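Local coordinates for esterase YbfF (Escherichia coli, PDB 3BF7), which is an alpha/beta hydrolase with a helical cap that probably acts as an esterase or thioesterase, with its substrate crevice formed by the arrangement of its domains, at residues I148-L153 with G157-L162; F161-K164 with E170-F173. The protein carries 1 engineered substitution. One frame throughout, in Å; residues are numbered along the deposited sequence.

Contact 1: I148-L153 with G157-L162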
ATOM      1  N   ILE A 148     -21.969   6.907  12.159  1.00 13.94           N
ATOM      2  CA  ILE A 148     -21.634   8.279  11.805  1.00 13.00           C
ATOM      3  C   ILE A 148     -21.040   8.357  10.404  1.00 12.31           C
ATOM      4  O   ILE A 148     -21.403   9.227   9.612  1.00 11.59           O
ATOM      5  CB  ILE A 148     -20.624   8.874  12.806  1.00 13.16           C
ATOM      6  CG1 ILE A 148     -21.272   8.966  14.187  1.00 15.36           C
ATOM      7  CG2 ILE A 148     -20.153  10.243  12.332  1.00 15.21           C
ATOM      8  CD1 ILE A 148     -20.337   9.439  15.260  1.00 16.49           C
ATOM      9  N   MET A 149     -20.134   7.438  10.098  1.00 11.49           N
ATOM     10  CA  MET A 149     -19.484   7.430   8.797  1.00 11.19           C
ATOM     11  C   MET A 149     -20.444   7.194   7.640  1.00 10.98           C
ATOM     12  O   MET A 149     -20.226   7.701   6.539  1.00  9.98           O
ATOM     13  CB  MET A 149     -18.371   6.388   8.793  1.00 12.04           C
ATOM     14  CG  MET A 149     -17.319   6.686   9.844  1.00 12.00           C
ATOM     15  SD  MET A 149     -15.940   5.551   9.822  1.00 16.18           S
ATOM     16  CE  MET A 149     -14.910   6.294   8.550  1.00 18.08           C
ATOM     17  N   ARG A 150     -21.506   6.434   7.884  1.00 11.03           N
ATOM     18  CA  ARG A 150     -22.481   6.161   6.836  1.00 11.94           C
ATOM     19  C   ARG A 150     -23.241   7.426   6.452  1.00 11.98           C
ATOM     20  O   ARG A 150     -23.938   7.451   5.442  1.00 11.82           O
ATOM     21  CB  ARG A 150     -23.470   5.080   7.280  1.00 12.93           C
ATOM     22  CG  ARG A 150     -22.831   3.728   7.532  1.00 14.81           C
ATOM     23  CD  ARG A 150     -23.867   2.614   7.568  1.00 16.14           C
ATOM     24  NE  ARG A 150     -23.249   1.323   7.856  1.00 16.87           N
ATOM     25  CZ  ARG A 150     -23.003   0.866   9.080  1.00 17.65           C
ATOM     26  NH1 ARG A 150     -23.330   1.591  10.140  1.00 19.57           N
ATOM     27  NH2 ARG A 150     -22.412  -0.310   9.241  1.00 17.75           N
ATOM     28  N   GLN A 151     -23.100   8.471   7.261  1.00 12.61           N
ATOM     29  CA  GLN A 151     -23.765   9.743   6.993  1.00 13.35           C
ATOM     30  C   GLN A 151     -22.927  10.566   6.019  1.00 12.72           C
ATOM     31  O   GLN A 151     -23.377  11.593   5.507  1.00 13.15           O
ATOM     32  CB  GLN A 151     -23.955  10.524   8.297  1.00 14.18           C
ATOM     33  CG  GLN A 151     -24.673   9.735   9.384  1.00 18.30           C
ATOM     34  CD  GLN A 151     -24.827  10.513  10.678  1.00 19.70           C
ATOM     35  OE1 GLN A 151     -25.329   9.986  11.673  1.00 20.98           O
ATOM     36  NE2 GLN A 151     -24.400  11.771  10.672  1.00 22.24           N
ATOM     37  N   HIS A 152     -21.704  10.100   5.766  1.00 12.51           N
ATOM     38  CA  HIS A 152     -20.778  10.779   4.864  1.00 11.15           C
ATOM     39  C   HIS A 152     -20.400   9.929   3.660  1.00 11.08           C
ATOM     40  O   HIS A 152     -20.159  10.452   2.571  1.00 10.84           O
ATOM     41  CB  HIS A 152     -19.480  11.135   5.592  1.00 11.11           C
ATOM     42  CG  HIS A 152     -19.630  12.205   6.624  1.00 10.92           C
ATOM     43  ND1 HIS A 152     -20.153  11.970   7.877  1.00 13.23           N
ATOM     44  CD2 HIS A 152     -19.325  13.522   6.583  1.00 11.52           C
ATOM     45  CE1 HIS A 152     -20.161  13.099   8.565  1.00 11.81           C
ATOM     46  NE2 HIS A 152     -19.666  14.055   7.802  1.00 14.90           N
ATOM     47  N   LEU A 153     -20.334   8.620   3.873  1.00 11.30           N
ATOM     48  CA  LEU A 153     -19.928   7.684   2.834  1.00 11.20           C
ATOM     49  C   LEU A 153     -20.992   6.628   2.579  1.00 11.98           C
ATOM     50  O   LEU A 153     -21.697   6.216   3.494  1.00 11.82           O
ATOM     51  CB  LEU A 153     -18.628   6.993   3.257  1.00 11.47           C
ATOM     52  CG  LEU A 153     -17.490   7.904   3.727  1.00 10.59           C
ATOM     53  CD1 LEU A 153     -16.400   7.065   4.381  1.00 11.74           C
ATOM     54  CD2 LEU A 153     -16.941   8.699   2.552  1.00 12.27           C
ATOM     55  N   GLY A 157     -17.753  -1.010   2.145  1.00 11.96           N
ATOM     56  CA  GLY A 157     -16.428  -1.607   2.157  1.00 11.43           C
ATOM     57  C   GLY A 157     -15.364  -0.621   2.605  1.00 10.17           C
ATOM     58  O   GLY A 157     -14.450  -0.973   3.354  1.00 10.10           O
ATOM     59  N   VAL A 158     -15.478   0.619   2.142  1.00  9.80           N
ATOM     60  CA  VAL A 158     -14.523   1.654   2.510  1.00 10.14           C
ATOM     61  C   VAL A 158     -14.656   1.962   3.997  1.00  8.94           C
ATOM     62  O   VAL A 158     -13.659   2.108   4.706  1.00  8.89           O
ATOM     63  CB  VAL A 158     -14.759   2.942   1.691  1.00 10.84           C
ATOM     64  CG1 VAL A 158     -13.827   4.044   2.170  1.00 12.85           C
ATOM     65  CG2 VAL A 158     -14.523   2.666   0.212  1.00 12.93           C
ATOM     66  N   ILE A 159     -15.892   2.053   4.472  1.00  9.00           N
ATOM     67  CA  ILE A 159     -16.136   2.331   5.878  1.00  9.87           C
ATOM     68  C   ILE A 159     -15.499   1.262   6.764  1.00  9.28           C
ATOM     69  O   ILE A 159     -14.806   1.582   7.730  1.00  9.32           O
ATOM     70  CB  ILE A 159     -17.652   2.412   6.171  1.00  9.88           C
ATOM     71  CG1 ILE A 159     -18.239   3.650   5.487  1.00 11.04           C
ATOM     72  CG2 ILE A 159     -17.897   2.459   7.673  1.00 10.34           C
ATOM     73  CD1 ILE A 159     -19.750   3.759   5.594  1.00 12.55           C
ATOM     74  N   GLN A 160     -15.722  -0.006   6.433  1.00  9.71           N
ATOM     75  CA  GLN A 160     -15.159  -1.091   7.232  1.00  9.67           C
ATOM     76  C   GLN A 160     -13.636  -1.110   7.177  1.00  9.27           C
ATOM     77  O   GLN A 160     -12.982  -1.428   8.169  1.00  9.39           O
ATOM     78  CB  GLN A 160     -15.738  -2.435   6.781  1.00 11.76           C
ATOM     79  CG  GLN A 160     -17.241  -2.543   7.020  1.00 13.60           C
ATOM     80  CD  GLN A 160     -17.618  -2.392   8.486  1.00 14.47           C
ATOM     81  OE1 GLN A 160     -18.692  -1.886   8.814  1.00 17.34           O
ATOM     82  NE2 GLN A 160     -16.740  -2.844   9.374  1.00 15.33           N
ATOM     83  N   PHE A 161     -13.073  -0.770   6.023  1.00  9.11           N
ATOM     84  CA  PHE A 161     -11.624  -0.721   5.861  1.00  8.28           C
ATOM     85  C   PHE A 161     -11.058   0.333   6.812  1.00  7.64           C
ATOM     86  O   PHE A 161     -10.112   0.072   7.555  1.00  7.33           O
ATOM     87  CB  PHE A 161     -11.282  -0.371   4.409  1.00  9.19           C
ATOM     88  CG  PHE A 161      -9.913   0.220   4.228  1.00  8.87           C
ATOM     89  CD1 PHE A 161      -8.766  -0.535   4.464  1.00  8.56           C
ATOM     90  CD2 PHE A 161      -9.772   1.544   3.826  1.00  8.54           C
ATOM     91  CE1 PHE A 161      -7.500   0.028   4.301  1.00  9.01           C
ATOM     92  CE2 PHE A 161      -8.513   2.114   3.660  1.00  9.11           C
ATOM     93  CZ  PHE A 161      -7.375   1.352   3.899  1.00  8.53           C
ATOM     94  N   LEU A 162     -11.649   1.522   6.795  1.00  7.86           N
ATOM     95  CA  LEU A 162     -11.196   2.601   7.662  1.00  7.66           C
ATOM     96  C   LEU A 162     -11.323   2.229   9.134  1.00  8.26           C
ATOM     97  O   LEU A 162     -10.431   2.517   9.933  1.00  8.52           O
ATOM     98  CB  LEU A 162     -12.002   3.873   7.381  1.00  8.17           C
ATOM     99  CG  LEU A 162     -11.811   4.480   5.988  1.00  7.33           C
ATOM    100  CD1 LEU A 162     -12.824   5.591   5.771  1.00  9.86           C
ATOM    101  CD2 LEU A 162     -10.390   5.004   5.839  1.00  8.69           C
TER
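I159 carries most of the apolar packing, reaching from helix 156-163 toward the end of helix 142-149 and the turn that follows it. Its branches divide the work. CG2, anti to the backbone N, comes within 4.1 Å of M149 CB, while CG1, beside the backbone N (chi1 -68°), runs the other way toward L153 and lies 4.0 Å from L153 CD1. Beyond CG1, the terminal CD1 sits 3.6 Å from R150 CG, the two side chains crossing at about a right angle. A beta-branched residue suits this place because its two branches can serve M149 and L153 at once. M149 extends through chi2 and then bends at chi3 (84°), which brings its CE to 3.5 Å from L162 CD1; a flexible thioether can make such a turn at little cost. L153 CD1 approaches the same leucine methyl at 4.1 Å, so L162 CD1 meets both M149 and L153. The two segments join two consecutive helices of the cap that accompanies the alpha/beta hydrolase core, through a short connection. Helix 125-136 packs against the first of these helices, V134 touching M149, and L162 also touches F26. Backbone bonding shapes the connection: M149 O accepts from both H152 N and L153 N as the helix gives way to the turn. A salt bridge nearby reaches outside the two segments: R150 NH2 pairs with E156 OE1. R150, extended from CG to NE, carries its guanidinium past I159 to this partner, its aliphatic part serving as a hydrophobic cover for I159 CD1.

Contact 2: F161-K164 with E170-F173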
ATOM      1  N   PHE A 161     -13.073  -0.770   6.023  1.00  9.11           N
ATOM      2  CA  PHE A 161     -11.624  -0.721   5.861  1.00  8.28           C
ATOM      3  C   PHE A 161     -11.058   0.333   6.812  1.00  7.64           C
ATOM      4  O   PHE A 161     -10.112   0.072   7.555  1.00  7.33           O
ATOM      5  CB  PHE A 161     -11.282  -0.371   4.409  1.00  9.19           C
ATOM      6  CG  PHE A 161      -9.913   0.220   4.228  1.00  8.87           C
ATOM      7  CD1 PHE A 161      -8.766  -0.535   4.464  1.00  8.56           C
ATOM      8  CD2 PHE A 161      -9.772   1.544   3.826  1.00  8.54           C
ATOM      9  CE1 PHE A 161      -7.500   0.028   4.301  1.00  9.01           C
ATOM     10  CE2 PHE A 161      -8.513   2.114   3.660  1.00  9.11           C
ATOM     11  CZ  PHE A 161      -7.375   1.352   3.899  1.00  8.53           C
ATOM     12  N   LEU A 162     -11.649   1.522   6.795  1.00  7.86           N
ATOM     13  CA  LEU A 162     -11.196   2.601   7.662  1.00  7.66           C
ATOM     14  C   LEU A 162     -11.323   2.229   9.134  1.00  8.26           C
ATOM     15  O   LEU A 162     -10.431   2.517   9.933  1.00  8.52           O
ATOM     16  CB  LEU A 162     -12.002   3.873   7.381  1.00  8.17           C
ATOM     17  CG  LEU A 162     -11.811   4.480   5.988  1.00  7.33           C
ATOM     18  CD1 LEU A 162     -12.824   5.591   5.771  1.00  9.86           C
ATOM     19  CD2 LEU A 162     -10.390   5.004   5.839  1.00  8.69           C
ATOM     20  N   LEU A 163     -12.427   1.578   9.488  1.00  8.58           N
ATOM     21  CA  LEU A 163     -12.668   1.194  10.872  1.00  9.65           C
ATOM     22  C   LEU A 163     -11.659   0.199  11.435  1.00  8.82           C
ATOM     23  O   LEU A 163     -11.561   0.040  12.654  1.00  9.35           O
ATOM     24  CB  LEU A 163     -14.096   0.663  11.027  1.00 10.02           C
ATOM     25  CG  LEU A 163     -15.171   1.749  10.910  1.00 11.89           C
ATOM     26  CD1 LEU A 163     -16.554   1.116  10.944  1.00 12.92           C
ATOM     27  CD2 LEU A 163     -15.014   2.749  12.051  1.00 12.72           C
ATOM     28  N   LYS A 164     -10.906  -0.469  10.567  1.00  9.48           N
ATOM     29  CA  LYS A 164      -9.888  -1.397  11.041  1.00  9.43           C
ATOM     30  C   LYS A 164      -8.876  -0.590  11.851  1.00  9.47           C
ATOM     31  O   LYS A 164      -8.181  -1.131  12.711  1.00 11.22           O
ATOM     32  CB  LYS A 164      -9.181  -2.077   9.867  1.00 11.11           C
ATOM     33  CG  LYS A 164     -10.053  -3.030   9.066  1.00 13.73           C
ATOM     34  CD  LYS A 164     -10.462  -4.237   9.890  1.00 17.52           C
ATOM     35  CE  LYS A 164     -11.205  -5.255   9.038  1.00 19.21           C
ATOM     36  NZ  LYS A 164     -11.487  -6.502   9.799  1.00 23.88           N
ATOM     37  N   GLU A 170     -10.050   5.815  19.080  1.00 18.90           N
ATOM     38  CA  GLU A 170      -9.062   6.684  18.454  1.00 16.70           C
ATOM     39  C   GLU A 170      -8.628   6.125  17.109  1.00 13.41           C
ATOM     40  O   GLU A 170      -8.654   4.912  16.896  1.00 12.99           O
ATOM     41  CB  GLU A 170      -7.832   6.821  19.355  1.00 18.97           C
ATOM     42  CG  GLU A 170      -8.071   7.576  20.652  1.00 23.88           C
ATOM     43  CD  GLU A 170      -8.389   9.039  20.421  1.00 25.83           C
ATOM     44  OE1 GLU A 170      -7.576   9.726  19.767  1.00 27.20           O
ATOM     45  OE2 GLU A 170      -9.449   9.502  20.894  1.00 28.33           O
ATOM     46  N   TRP A 171      -8.241   7.013  16.199  1.00 11.47           N
ATOM     47  CA  TRP A 171      -7.769   6.589  14.888  1.00  9.87           C
ATOM     48  C   TRP A 171      -6.294   6.238  14.996  1.00  8.65           C
ATOM     49  O   TRP A 171      -5.514   6.985  15.585  1.00  8.93           O
ATOM     50  CB  TRP A 171      -7.952   7.705  13.856  1.00  9.84           C
ATOM     51  CG  TRP A 171      -9.381   8.004  13.557  1.00  9.19           C
ATOM     52  CD1 TRP A 171     -10.084   9.115  13.927  1.00 10.45           C
ATOM     53  CD2 TRP A 171     -10.293   7.167  12.844  1.00  9.06           C
ATOM     54  NE1 TRP A 171     -11.382   9.020  13.486  1.00 10.12           N
ATOM     55  CE2 TRP A 171     -11.538   7.833  12.819  1.00  8.86           C
ATOM     56  CE3 TRP A 171     -10.181   5.915  12.224  1.00  9.34           C
ATOM     57  CZ2 TRP A 171     -12.665   7.291  12.193  1.00 10.43           C
ATOM     58  CZ3 TRP A 171     -11.302   5.376  11.602  1.00  9.90           C
ATOM     59  CH2 TRP A 171     -12.527   6.065  11.592  1.00  9.51           C
ATOM     60  N   ARG A 172      -5.913   5.098  14.430  1.00  8.03           N
ATOM     61  CA  ARG A 172      -4.523   4.661  14.460  1.00  8.24           C
ATOM     62  C   ARG A 172      -3.654   5.544  13.571  1.00  7.85           C
ATOM     63  O   ARG A 172      -2.481   5.772  13.872  1.00  9.11           O
ATOM     64  CB  ARG A 172      -4.419   3.195  14.020  1.00  8.96           C
ATOM     65  CG  ARG A 172      -4.798   2.184  15.107  1.00  9.00           C
ATOM     66  CD  ARG A 172      -3.713   2.127  16.174  1.00  8.86           C
ATOM     67  NE  ARG A 172      -4.117   1.475  17.420  1.00 10.50           N
ATOM     68  CZ  ARG A 172      -4.012   0.172  17.671  1.00 11.60           C
ATOM     69  NH1 ARG A 172      -3.517  -0.656  16.761  1.00 11.49           N
ATOM     70  NH2 ARG A 172      -4.372  -0.299  18.858  1.00 14.12           N
ATOM     71  N   PHE A 173      -4.224   6.039  12.473  1.00  7.23           N
ATOM     72  CA  PHE A 173      -3.454   6.898  11.586  1.00  7.71           C
ATOM     73  C   PHE A 173      -3.439   8.351  12.066  1.00  7.61           C
ATOM     74  O   PHE A 173      -4.319   8.788  12.812  1.00  8.36           O
ATOM     75  CB  PHE A 173      -3.939   6.778  10.125  1.00  8.32           C
ATOM     76  CG  PHE A 173      -5.434   6.715   9.960  1.00  7.34           C
ATOM     77  CD1 PHE A 173      -6.236   7.801  10.287  1.00  8.14           C
ATOM     78  CD2 PHE A 173      -6.036   5.571   9.440  1.00  7.38           C
ATOM     79  CE1 PHE A 173      -7.618   7.752  10.090  1.00  8.60           C
ATOM     80  CE2 PHE A 173      -7.412   5.514   9.241  1.00  7.69           C
ATOM     81  CZ  PHE A 173      -8.203   6.605   9.568  1.00  7.79           C
TER
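L162 meets W171 through its backbone, where helix 156-163 of the cap meets the beta-hairpin of strands 166-167 and 170-171. L162 O lies 3.4 Å from W171 CZ3, at the edge of the indole and near its plane, so the carbonyl faces the slightly positive C-H rim and not the pi cloud. The same oxygen is 4.3 Å from F173 CE2, approached obliquely, so both rings lie near this oxygen. L163 follows, its CB directed away from the hairpin; with chi1 at -71°, CG stands beside the backbone N and CD2 turns back to the indole. Leucine suits a site also lined by A145, A146 and M149 of helix 142-149. Tryptophan suits the hairpin side because it is long enough to span the gap to the helix while its NE1 bonds to I131 O of helix 125-136, which would limit the turning of the ring. Replacing W171 by an alanine is likely to leave L162 O and L163 CD2 without the indole they lie against and I131 O without its donor. F173 turns its ring edge-to-face against F26. At the six-membered ring, L163 CD2 lies obliquely 4.2 Å from W171 CH2.

How the contacts relate
Following the chain from the N terminus, helix 142-149 leads into contact 1, which closes the short turn between 148-153 and 157-162 and sets the two helices against each other. Helix 156-163 then passes directly into contact 2, whose 161-164 and 170-173 segments close over strand 166-167 and the hairpin turn. The two loops are consecutive and neither encloses the other; they overlap only at F161 and L162, and their centres are 11 Å apart. M149 joins them physically, its SD lying 3.7 Å from L163 CD2 and its CE 3.9 Å from W171 CH2. Together they tie helices 142-149 and 156-163 and the hairpin into one unit beside helix 125-136.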